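PDB 2C9K: pesticidal crystal protein Cry4Aa from Bacillus thuringiensis, which binds the midgut epithelial cells of insects, mosquito larvae among them, and promotes their colloid-osmotic lysis. Local coordinates for residues Q265-E270 / N371-M376; Y302-T307 / F312-Y317; N351-L356 / V460-T465; P410-R415 / W455-V460. All coordinates share one frame; numbering follows the deposited sequence.

All four contacts lie in or beside the three-sheet beta prism that forms the middle part of this three-domain toxin. Contact 1 opens first, at 265-270, and closes a loop of about a hundred residues at 371-376, joining two of the prism sheets. Within that loop, contact 2 closes the turn end of hairpin 294-303/313-322 of the third sheet, and it touches contact 1 through Ile373 and Phe313. Contact 3 starts inside the same loop, at 351-356, but ends beyond it at 460-465, so it crosses contact 1 and ties the prism to the connection toward the C-terminal domain. Contact 4, 410-415 with 455-460, falls within contact 3, sharing Val460, and lies against N-terminal helix 5-16.

Contact 1: Q265-E270 / N371-M376; sequences QVLNFE and NNISKM
Asn268 and Asn371 meet amide to amide, and beside them Leu267 packs against Ile373. The polar half centres on Asn268 ND2, which donates to the backbone oxygen Asn371 O at 2.7 Å. The bond is bent, with an angle of 136° at the hydrogen, and the donor stands above the carbonyl plane. The same nitrogen also bonds Gln449 O, and Asn371 ND2 reaches that oxygen weakly.

The two amides are also stacked. Their side chains arrive from opposite directions, yet the amide planes are only 9° apart, with Asn268 CG 3.6 Å from Asn371 CG and 3.2 Å from Asn371 OD1. Asn371 attains this overlap with its CG placed between the backbone N and the carbonyl carbon, chi1 58°.

The apolar half is small: one methyl of Leu267, CD2, rests 4.0 Å from Ile373 CG1 and 4.1 Å from Ile373 CD1. Leu267 belongs to strand 262-267 and Ile373 to strand 373-381, members of two different sheets of the beta prism, so the pair lies where those sheets face each other; Leu267 also touches Val359 and Ser361 of strand 353-362.

All four residues are buried. Away from water, the two carbonyls that take Asn268 ND2 satisfy that amide nitrogen and probably fix its rotation, holding it flat over Asn371 at the margin of an apolar inter-sheet core.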
# COMPACT_ATOMS: atom_id res chain seq x y z
N GLN A 265 -9.11 3.86 9.09
CA GLN A 265 -10.55 4.02 8.98
C GLN A 265 -10.89 4.63 10.35
O GLN A 265 -10.27 4.26 11.35
CB GLN A 265 -11.23 2.66 8.79
CG GLN A 265 -10.85 1.96 7.48
CD GLN A 265 -11.54 0.61 7.28
OE1 GLN A 265 -11.71 -0.16 8.23
NE2 GLN A 265 -11.91 0.30 6.04
N VAL A 266 -11.83 5.57 10.41
CA VAL A 266 -12.12 6.19 11.71
C VAL A 266 -13.54 6.02 12.27
O VAL A 266 -14.51 5.82 11.54
CB VAL A 266 -11.71 7.70 11.68
CG1 VAL A 266 -11.37 8.12 10.26
CG2 VAL A 266 -12.80 8.57 12.27
N LEU A 267 -13.63 6.11 13.60
CA LEU A 267 -14.89 5.97 14.30
C LEU A 267 -15.15 7.17 15.21
O LEU A 267 -14.23 7.67 15.87
CB LEU A 267 -14.87 4.69 15.15
CG LEU A 267 -15.95 4.50 16.23
CD1 LEU A 267 -17.34 4.39 15.61
CD2 LEU A 267 -15.63 3.25 17.03
N ASN A 268 -16.42 7.61 15.22
CA ASN A 268 -16.90 8.73 16.02
C ASN A 268 -16.39 10.11 15.64
O ASN A 268 -16.32 11.01 16.47
CB ASN A 268 -16.62 8.50 17.51
CG ASN A 268 -17.48 7.41 18.10
OD1 ASN A 268 -18.58 7.12 17.60
ND2 ASN A 268 -16.99 6.80 19.17
N PHE A 269 -16.06 10.28 14.36
CA PHE A 269 -15.56 11.55 13.89
C PHE A 269 -16.61 12.65 13.95
O PHE A 269 -16.39 13.71 14.53
CB PHE A 269 -15.10 11.42 12.44
CG PHE A 269 -14.72 12.74 11.83
CD1 PHE A 269 -13.52 13.35 12.17
CD2 PHE A 269 -15.59 13.40 10.98
CE1 PHE A 269 -13.20 14.62 11.68
CE2 PHE A 269 -15.28 14.66 10.48
CZ PHE A 269 -14.08 15.27 10.83
N GLU A 270 -17.76 12.38 13.35
CA GLU A 270 -18.84 13.34 13.29
C GLU A 270 -19.50 13.71 14.61
O GLU A 270 -19.90 14.85 14.79
CB GLU A 270 -19.89 12.87 12.28
CG GLU A 270 -19.31 12.56 10.90
CD GLU A 270 -18.84 11.10 10.72
OE1 GLU A 270 -18.24 10.53 11.66
OE2 GLU A 270 -19.08 10.53 9.62
N ASN A 371 -19.00 7.92 23.96
CA ASN A 371 -19.34 7.23 22.71
C ASN A 371 -18.32 6.12 22.48
O ASN A 371 -18.07 5.69 21.35
CB ASN A 371 -19.40 8.18 21.51
CG ASN A 371 -18.09 8.93 21.26
OD1 ASN A 371 -18.00 9.72 20.32
ND2 ASN A 371 -17.09 8.70 22.09
N ASN A 372 -17.75 5.66 23.59
CA ASN A 372 -16.74 4.60 23.64
C ASN A 372 -17.18 3.26 23.05
O ASN A 372 -18.36 3.01 22.81
CB ASN A 372 -16.34 4.34 25.09
CG ASN A 372 -15.71 5.53 25.74
OD1 ASN A 372 -16.19 6.66 25.61
ND2 ASN A 372 -14.63 5.29 26.48
N ILE A 373 -16.19 2.39 22.84
CA ILE A 373 -16.42 1.05 22.33
C ILE A 373 -16.76 0.19 23.55
O ILE A 373 -16.05 0.23 24.55
CB ILE A 373 -15.15 0.48 21.64
CG1 ILE A 373 -14.82 1.28 20.39
CG2 ILE A 373 -15.37 -0.98 21.27
CD1 ILE A 373 -13.58 0.80 19.66
N SER A 374 -17.84 -0.57 23.47
CA SER A 374 -18.23 -1.42 24.58
C SER A 374 -18.20 -2.89 24.18
O SER A 374 -18.24 -3.78 25.04
CB SER A 374 -19.62 -1.05 25.09
OG SER A 374 -20.63 -1.42 24.17
N LYS A 375 -18.11 -3.16 22.88
CA LYS A 375 -18.08 -4.54 22.41
C LYS A 375 -17.41 -4.67 21.03
O LYS A 375 -17.56 -3.80 20.17
CB LYS A 375 -19.51 -5.09 22.35
CG LYS A 375 -19.60 -6.54 21.92
CD LYS A 375 -21.03 -6.93 21.61
CE LYS A 375 -21.11 -8.37 21.13
NZ LYS A 375 -20.55 -9.30 22.15
N MET A 376 -16.68 -5.76 20.83
CA MET A 376 -16.01 -5.98 19.55
C MET A 376 -16.00 -7.43 19.08
O MET A 376 -15.74 -8.34 19.85
CB MET A 376 -14.57 -5.45 19.59
CG MET A 376 -14.46 -3.95 19.66
SD MET A 376 -12.75 -3.42 19.72
CE MET A 376 -12.43 -3.59 21.48

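Contact 2: Y302-T307 / F312-Y317; sequences YEKAQT and FFTSHY
Tyr302 pairs with Thr314 and Ser315 through its backbone: Tyr302 N donates to Ser315 O at 3.0 Å, and Thr314 N to Tyr302 O at 2.8 Å, the latter more bent. The two bonds lie at the turn end of the beta hairpin formed by strands 294-303 and 313-322. The Tyr302 ring meets that of Tyr317 obliquely, centroids 5.8 Å apart and planes at 56°; Tyr302 CE1 comes 3.5 Å from Tyr317 CE2. Closer to the turn, Lys304 lays its CE over a face of Phe312, 3.8 Å from the ring centroid, a CH-pi contact reached by a bend at chi3 (-69°). Lys304 NZ sits above the CE2-CZ rim of that ring, 3.2 Å from Phe312 CE2 and nearer to it than CE is. Phe313 turns its ring edge toward Tyr302 O.

Further out, Glu303 OE1 takes Gly394 N and a salt bridge from Lys344, Thr314 OG1 bonds Asn338 ND2, and Lys330 makes a cation-pi contact with Tyr317. The turn between the strands is one of the apical loops of the beta prism, consistent with a part in receptor recognition, as in related toxins. Methylene and ammonium of Lys304 thus both cover Phe312, the ammonium also weakly bonded to Gln306 OE1.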
# COMPACT_ATOMS: atom_id res chain seq x y z
N TYR A 302 -9.44 -1.84 28.67
CA TYR A 302 -9.87 -1.84 30.06
C TYR A 302 -11.36 -1.51 30.17
O TYR A 302 -11.85 -0.60 29.50
CB TYR A 302 -9.10 -0.80 30.88
CG TYR A 302 -7.63 -1.08 31.07
CD1 TYR A 302 -6.69 -0.57 30.18
CD2 TYR A 302 -7.19 -1.80 32.17
CE1 TYR A 302 -5.32 -0.78 30.40
CE2 TYR A 302 -5.83 -2.02 32.39
CZ TYR A 302 -4.90 -1.50 31.50
OH TYR A 302 -3.56 -1.72 31.72
N GLU A 303 -12.07 -2.25 31.01
CA GLU A 303 -13.50 -2.02 31.22
C GLU A 303 -13.68 -1.47 32.62
O GLU A 303 -12.75 -1.49 33.43
CB GLU A 303 -14.27 -3.33 31.09
CG GLU A 303 -13.74 -4.41 32.02
CD GLU A 303 -14.65 -5.61 32.09
OE1 GLU A 303 -14.93 -6.21 31.03
OE2 GLU A 303 -15.07 -5.96 33.21
N LYS A 304 -14.87 -0.98 32.93
CA LYS A 304 -15.13 -0.43 34.26
C LYS A 304 -15.41 -1.54 35.28
O LYS A 304 -15.98 -2.58 34.94
CB LYS A 304 -16.31 0.56 34.21
CG LYS A 304 -15.96 1.87 33.51
CD LYS A 304 -17.11 2.86 33.53
CE LYS A 304 -18.26 2.40 32.66
NZ LYS A 304 -19.35 3.42 32.63
N ALA A 305 -14.99 -1.32 36.52
CA ALA A 305 -15.18 -2.29 37.60
C ALA A 305 -16.65 -2.65 37.82
O ALA A 305 -16.96 -3.75 38.27
CB ALA A 305 -14.59 -1.76 38.88
N GLN A 306 -17.55 -1.72 37.52
CA GLN A 306 -18.97 -1.96 37.70
C GLN A 306 -19.38 -3.28 37.07
O GLN A 306 -18.59 -3.93 36.38
CB GLN A 306 -19.79 -0.83 37.07
CG GLN A 306 -19.84 -0.88 35.55
CD GLN A 306 -20.74 0.20 34.95
OE1 GLN A 306 -20.40 1.39 34.97
NE2 GLN A 306 -21.89 -0.21 34.43
N THR A 307 -20.62 -3.69 37.32
CA THR A 307 -21.15 -4.93 36.77
C THR A 307 -22.49 -4.64 36.13
O THR A 307 -22.98 -5.41 35.30
CB THR A 307 -21.38 -5.98 37.85
OG1 THR A 307 -20.17 -6.16 38.61
CG2 THR A 307 -21.77 -7.31 37.22
N PHE A 312 -18.41 -0.03 29.27
CA PHE A 312 -17.73 0.23 28.02
C PHE A 312 -16.24 0.25 28.30
O PHE A 312 -15.81 0.22 29.45
CB PHE A 312 -18.20 1.56 27.41
CG PHE A 312 -18.06 2.75 28.32
CD1 PHE A 312 -16.81 3.23 28.68
CD2 PHE A 312 -19.19 3.40 28.81
CE1 PHE A 312 -16.67 4.34 29.51
CE2 PHE A 312 -19.07 4.50 29.64
CZ PHE A 312 -17.80 4.98 29.99
N PHE A 313 -15.44 0.26 27.23
CA PHE A 313 -14.01 0.27 27.41
C PHE A 313 -13.51 1.67 27.68
O PHE A 313 -13.59 2.58 26.86
CB PHE A 313 -13.33 -0.38 26.22
CG PHE A 313 -13.60 -1.85 26.11
CD1 PHE A 313 -14.21 -2.38 24.98
CD2 PHE A 313 -13.27 -2.71 27.15
CE1 PHE A 313 -14.50 -3.74 24.89
CE2 PHE A 313 -13.55 -4.07 27.08
CZ PHE A 313 -14.16 -4.59 25.95
N THR A 314 -13.00 1.83 28.89
CA THR A 314 -12.47 3.08 29.37
C THR A 314 -11.27 3.56 28.58
O THR A 314 -11.21 4.72 28.18
CB THR A 314 -12.10 2.92 30.84
OG1 THR A 314 -13.21 3.36 31.64
CG2 THR A 314 -10.85 3.70 31.19
N SER A 315 -10.32 2.66 28.37
CA SER A 315 -9.08 2.98 27.67
C SER A 315 -8.50 1.73 27.01
O SER A 315 -9.10 0.66 27.10
CB SER A 315 -8.08 3.54 28.67
OG SER A 315 -7.99 2.67 29.79
N HIS A 316 -7.35 1.85 26.36
CA HIS A 316 -6.73 0.69 25.73
C HIS A 316 -5.29 0.92 25.34
O HIS A 316 -4.80 2.04 25.39
CB HIS A 316 -7.52 0.26 24.49
CG HIS A 316 -7.28 1.12 23.29
ND1 HIS A 316 -7.75 2.41 23.19
CD2 HIS A 316 -6.63 0.86 22.13
CE1 HIS A 316 -7.40 2.91 22.02
NE2 HIS A 316 -6.73 2.00 21.36
N TYR A 317 -4.61 -0.16 24.97
CA TYR A 317 -3.23 -0.07 24.51
C TYR A 317 -2.94 -1.27 23.61
O TYR A 317 -3.62 -2.29 23.68
CB TYR A 317 -2.25 0.01 25.70
CG TYR A 317 -2.15 -1.22 26.58
CD1 TYR A 317 -1.45 -2.35 26.16
CD2 TYR A 317 -2.75 -1.24 27.83
CE1 TYR A 317 -1.37 -3.48 26.96
CE2 TYR A 317 -2.68 -2.37 28.65
CZ TYR A 317 -1.99 -3.49 28.20
OH TYR A 317 -1.94 -4.62 28.99

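Contact 3: N351-L356 / V460-T465; sequences NIYIFL and VDPKNT
The connection between the middle beta prism and the C-terminal beta domain of the toxin passes here: Tyr353, at the start of prism strand 353-362, touches Pro462 in the loop that leads from strand 450-457 to strand 471-475. The touch is small and lies at the surface, burying 105 Å² in all. Tyr353 meets the pyrrolidine obliquely with its phenol end: OH is nearest CG of Pro462, at 3.1 Å, with CD of Pro462 at 4.1 Å. Tyr353 CZ lies 4.3 Å from Pro462 CG. Asn351 stands at the rim, its OD1 4.4 Å from the same carbon.

The phenol is held from its own segment. Tyr353 OH donates to Asn351 OD1 at 3.2 Å, coming in 42° above the carbonyl plane, while the carbonyl carbon of Asn351 lies over one face of the ring. Asn351 has a left-handed backbone (phi 67°), which folds the chain back over the tyrosine. Trp295 of strand 294-303 touches both Tyr353 and Pro462 and so adds an aromatic neighbour to the pair.

The proline in turn sits inside an Asx turn. Asp461 N is bonded to Glu258 OE2, and beyond the turn Asn464 ND2 bonds Thr509 O of strand 505-511, which places the loop against the C-terminal domain. One carboxylate takes two backbone N-H groups further along the loop: Asp461 OD1 accepts from Lys463 N at 3.2 Å, met from above the carboxylate plane, and Asp461 OD2 accepts from Thr465 N at 3.0 Å.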
# COMPACT_ATOMS: atom_id res chain seq x y z
N ASN A 351 0.99 -15.63 12.27
CA ASN A 351 0.13 -16.12 11.20
C ASN A 351 -1.34 -16.18 11.61
O ASN A 351 -2.12 -16.98 11.07
CB ASN A 351 0.63 -17.49 10.72
CG ASN A 351 1.98 -17.40 10.03
OD1 ASN A 351 2.14 -16.66 9.06
ND2 ASN A 351 2.95 -18.16 10.53
N ILE A 352 -1.71 -15.33 12.56
CA ILE A 352 -3.09 -15.20 13.04
C ILE A 352 -3.41 -13.70 12.98
O ILE A 352 -2.91 -12.90 13.78
CB ILE A 352 -3.26 -15.72 14.49
CG1 ILE A 352 -3.43 -17.25 14.49
CG2 ILE A 352 -4.47 -15.07 15.14
CD1 ILE A 352 -2.17 -18.02 14.23
N TYR A 353 -4.24 -13.31 12.01
CA TYR A 353 -4.57 -11.91 11.82
C TYR A 353 -6.05 -11.55 11.88
O TYR A 353 -6.93 -12.38 11.68
CB TYR A 353 -4.01 -11.45 10.48
CG TYR A 353 -2.66 -12.03 10.16
CD1 TYR A 353 -2.53 -13.09 9.26
CD2 TYR A 353 -1.50 -11.53 10.76
CE1 TYR A 353 -1.28 -13.65 8.98
CE2 TYR A 353 -0.25 -12.08 10.48
CZ TYR A 353 -0.15 -13.14 9.59
OH TYR A 353 1.09 -13.70 9.35
N ILE A 354 -6.29 -10.27 12.14
CA ILE A 354 -7.64 -9.73 12.19
C ILE A 354 -7.86 -9.10 10.81
O ILE A 354 -7.14 -8.19 10.43
CB ILE A 354 -7.76 -8.67 13.32
CG1 ILE A 354 -7.48 -9.32 14.67
CG2 ILE A 354 -9.16 -8.07 13.34
CD1 ILE A 354 -7.36 -8.34 15.82
N PHE A 355 -8.84 -9.61 10.05
CA PHE A 355 -9.09 -9.09 8.71
C PHE A 355 -10.42 -8.38 8.58
O PHE A 355 -10.73 -7.79 7.54
CB PHE A 355 -9.00 -10.22 7.69
CG PHE A 355 -10.14 -11.20 7.77
CD1 PHE A 355 -11.41 -10.86 7.29
CD2 PHE A 355 -9.96 -12.46 8.31
CE1 PHE A 355 -12.47 -11.77 7.33
CE2 PHE A 355 -11.01 -13.37 8.37
CZ PHE A 355 -12.27 -13.03 7.87
N LEU A 356 -11.23 -8.44 9.63
CA LEU A 356 -12.53 -7.79 9.65
C LEU A 356 -13.02 -7.76 11.09
O LEU A 356 -12.85 -8.72 11.83
CB LEU A 356 -13.53 -8.57 8.80
CG LEU A 356 -14.95 -7.99 8.69
CD1 LEU A 356 -14.93 -6.70 7.88
CD2 LEU A 356 -15.86 -8.99 8.02
N VAL A 460 2.44 -8.44 3.03
CA VAL A 460 3.67 -8.34 3.81
C VAL A 460 3.98 -9.65 4.52
O VAL A 460 3.08 -10.28 5.08
CB VAL A 460 3.57 -7.20 4.84
CG1 VAL A 460 4.90 -7.03 5.57
CG2 VAL A 460 3.14 -5.91 4.15
N ASP A 461 5.24 -10.06 4.50
CA ASP A 461 5.64 -11.32 5.12
C ASP A 461 6.21 -11.16 6.53
O ASP A 461 7.03 -10.28 6.78
CB ASP A 461 6.66 -12.01 4.21
CG ASP A 461 6.93 -13.44 4.63
OD1 ASP A 461 6.15 -13.97 5.44
OD2 ASP A 461 7.91 -14.03 4.13
N PRO A 462 5.77 -12.01 7.47
CA PRO A 462 6.25 -11.96 8.86
C PRO A 462 7.61 -12.64 9.01
O PRO A 462 8.28 -12.50 10.03
CB PRO A 462 5.18 -12.72 9.63
CG PRO A 462 4.00 -12.71 8.74
CD PRO A 462 4.59 -12.88 7.37
N LYS A 463 8.00 -13.39 7.99
CA LYS A 463 9.25 -14.13 8.03
C LYS A 463 10.34 -13.60 7.11
O LYS A 463 11.42 -14.17 7.05
CB LYS A 463 8.96 -15.61 7.73
CG LYS A 463 8.02 -16.28 8.73
CD LYS A 463 8.74 -16.59 10.04
CE LYS A 463 7.79 -16.93 11.19
NZ LYS A 463 7.09 -15.71 11.71
N ASN A 464 10.07 -12.50 6.41
CA ASN A 464 11.05 -11.92 5.50
C ASN A 464 11.68 -12.98 4.62
O ASN A 464 12.88 -12.91 4.33
CB ASN A 464 12.17 -11.21 6.27
CG ASN A 464 11.77 -9.84 6.76
OD1 ASN A 464 11.06 -9.11 6.08
ND2 ASN A 464 12.25 -9.47 7.94
N THR A 465 10.90 -13.96 4.17
CA THR A 465 11.51 -15.01 3.37
C THR A 465 12.21 -14.54 2.10
O THR A 465 11.80 -13.57 1.44
CB THR A 465 10.50 -16.12 3.01
OG1 THR A 465 9.70 -15.70 1.90
CG2 THR A 465 9.61 -16.43 4.20

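Contact 4: P410-R415 / W455-V460; sequences PILKRR and WTHSSV
Leu412 reaches across to His457 and Ser458 with its two methyls, and van der Waals contact is all that joins the segments, over 84 Å² of buried surface. CD2 of Leu412 lies 4.0 Å from Ser458 OG. The other branch, CD1, approaches the imidazole of His457 obliquely, 4.3 Å from NE2. With CG anti to the backbone N (chi1 174°), the leucine extends away from its own loop and sets the fork of its methyls before the turn opposite.

Polar bonds hold each partner rather than bridging the two. Ser458 OG, the hydroxyl next to the leucine methyl, is bonded to Tyr430 O, so it meets Leu412 while already engaged elsewhere; the His457 ring also meets that of His432 edge-to-face. The backbone of Ser458 belongs to a type I beta turn from His457 to Val460, closed by Val460 N donating to His457 O at 3.2 Å. On the other side, Asn429 OD1 accepts from both Leu412 N and Lys413 N, a double grip that fixes the backbone from which the leucine projects.

The contact thus lies where strand 450-457 runs out of its sheet, between the neighbouring strands 262-267 and 432-440, and the loop after strand 402-407 reaches that end through Leu412. Helix 5-16 of the N-terminal domain borders both parts: Leu14 touches His457, and Thr7 OG1 bonds Ile411 O.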
# COMPACT_ATOMS: atom_id res chain seq x y z
N PRO A 410 -11.71 -4.39 1.43
CA PRO A 410 -12.31 -5.34 0.50
C PRO A 410 -11.49 -6.62 0.25
O PRO A 410 -10.34 -6.73 0.69
CB PRO A 410 -12.46 -4.51 -0.78
CG PRO A 410 -12.67 -3.13 -0.25
CD PRO A 410 -11.61 -3.05 0.83
N ILE A 411 -12.11 -7.57 -0.44
CA ILE A 411 -11.45 -8.83 -0.77
C ILE A 411 -10.22 -8.56 -1.64
O ILE A 411 -10.07 -7.48 -2.22
CB ILE A 411 -12.39 -9.76 -1.56
CG1 ILE A 411 -13.00 -9.01 -2.75
CG2 ILE A 411 -13.46 -10.31 -0.64
CD1 ILE A 411 -13.90 -9.87 -3.63
N LEU A 412 -9.34 -9.55 -1.72
CA LEU A 412 -8.11 -9.42 -2.48
C LEU A 412 -8.15 -10.22 -3.78
O LEU A 412 -7.34 -10.00 -4.69
CB LEU A 412 -6.93 -9.88 -1.62
CG LEU A 412 -5.57 -9.94 -2.29
CD1 LEU A 412 -5.14 -8.55 -2.68
CD2 LEU A 412 -4.59 -10.57 -1.35
N LYS A 413 -9.09 -11.15 -3.87
CA LYS A 413 -9.23 -11.99 -5.05
C LYS A 413 -10.68 -12.05 -5.51
O LYS A 413 -11.59 -11.74 -4.75
CB LYS A 413 -8.74 -13.40 -4.74
CG LYS A 413 -7.32 -13.46 -4.23
CD LYS A 413 -6.82 -14.90 -4.16
CE LYS A 413 -7.50 -15.70 -3.06
NZ LYS A 413 -7.02 -15.34 -1.70
N ARG A 414 -10.89 -12.45 -6.77
CA ARG A 414 -12.23 -12.59 -7.30
C ARG A 414 -12.95 -13.59 -6.42
O ARG A 414 -12.46 -14.70 -6.19
CB ARG A 414 -12.20 -13.08 -8.74
CG ARG A 414 -11.56 -12.12 -9.70
CD ARG A 414 -11.60 -12.68 -11.11
NE ARG A 414 -12.98 -12.79 -11.59
CZ ARG A 414 -13.33 -13.40 -12.71
NH1 ARG A 414 -12.40 -13.97 -13.48
NH2 ARG A 414 -14.60 -13.43 -13.08
N ARG A 415 -14.13 -13.20 -5.96
CA ARG A 415 -14.91 -14.01 -5.04
C ARG A 415 -15.29 -15.45 -5.37
O ARG A 415 -15.35 -15.85 -6.53
CB ARG A 415 -16.17 -13.23 -4.64
CG ARG A 415 -16.66 -13.58 -3.26
CD ARG A 415 -15.47 -13.86 -2.35
NE ARG A 415 -15.89 -14.21 -1.01
CZ ARG A 415 -16.49 -13.37 -0.19
NH1 ARG A 415 -16.73 -12.12 -0.59
NH2 ARG A 415 -16.88 -13.76 1.02
N TRP A 455 -4.51 -0.41 9.15
CA TRP A 455 -4.53 -1.61 8.34
C TRP A 455 -3.31 -1.68 7.44
O TRP A 455 -2.99 -0.72 6.75
CB TRP A 455 -5.79 -1.63 7.46
CG TRP A 455 -7.07 -1.63 8.24
CD1 TRP A 455 -7.82 -0.55 8.58
CD2 TRP A 455 -7.73 -2.77 8.80
NE1 TRP A 455 -8.90 -0.94 9.33
CE2 TRP A 455 -8.87 -2.30 9.48
CE3 TRP A 455 -7.47 -4.15 8.80
CZ2 TRP A 455 -9.75 -3.15 10.15
CZ3 TRP A 455 -8.35 -4.99 9.47
CH2 TRP A 455 -9.47 -4.49 10.13
N THR A 456 -2.62 -2.81 7.45
CA THR A 456 -1.46 -2.99 6.60
C THR A 456 -1.82 -4.01 5.51
O THR A 456 -2.73 -4.81 5.70
CB THR A 456 -0.24 -3.49 7.40
OG1 THR A 456 -0.62 -4.61 8.21
CG2 THR A 456 0.28 -2.37 8.28
N HIS A 457 -1.11 -3.97 4.39
CA HIS A 457 -1.41 -4.90 3.30
C HIS A 457 -1.03 -6.34 3.63
O HIS A 457 0.09 -6.60 4.08
CB HIS A 457 -0.70 -4.47 2.02
CG HIS A 457 -1.30 -5.06 0.79
ND1 HIS A 457 -2.31 -4.44 0.09
CD2 HIS A 457 -1.07 -6.23 0.16
CE1 HIS A 457 -2.68 -5.21 -0.91
NE2 HIS A 457 -1.94 -6.30 -0.90
N SER A 458 -1.95 -7.27 3.40
CA SER A 458 -1.70 -8.68 3.71
C SER A 458 -0.67 -9.35 2.81
O SER A 458 -0.52 -10.57 2.82
CB SER A 458 -3.00 -9.48 3.68
OG SER A 458 -3.50 -9.60 2.37
N SER A 459 0.05 -8.56 2.02
CA SER A 459 1.07 -9.11 1.15
C SER A 459 2.41 -9.09 1.86
O SER A 459 3.39 -9.63 1.37
CB SER A 459 1.19 -8.30 -0.14
OG SER A 459 1.71 -7.00 0.12
N VAL A 460 2.44 -8.44 3.03
CA VAL A 460 3.67 -8.34 3.81
C VAL A 460 3.98 -9.65 4.52
O VAL A 460 3.08 -10.28 5.08
CB VAL A 460 3.57 -7.20 4.84
CG1 VAL A 460 4.90 -7.03 5.57
CG2 VAL A 460 3.14 -5.91 4.15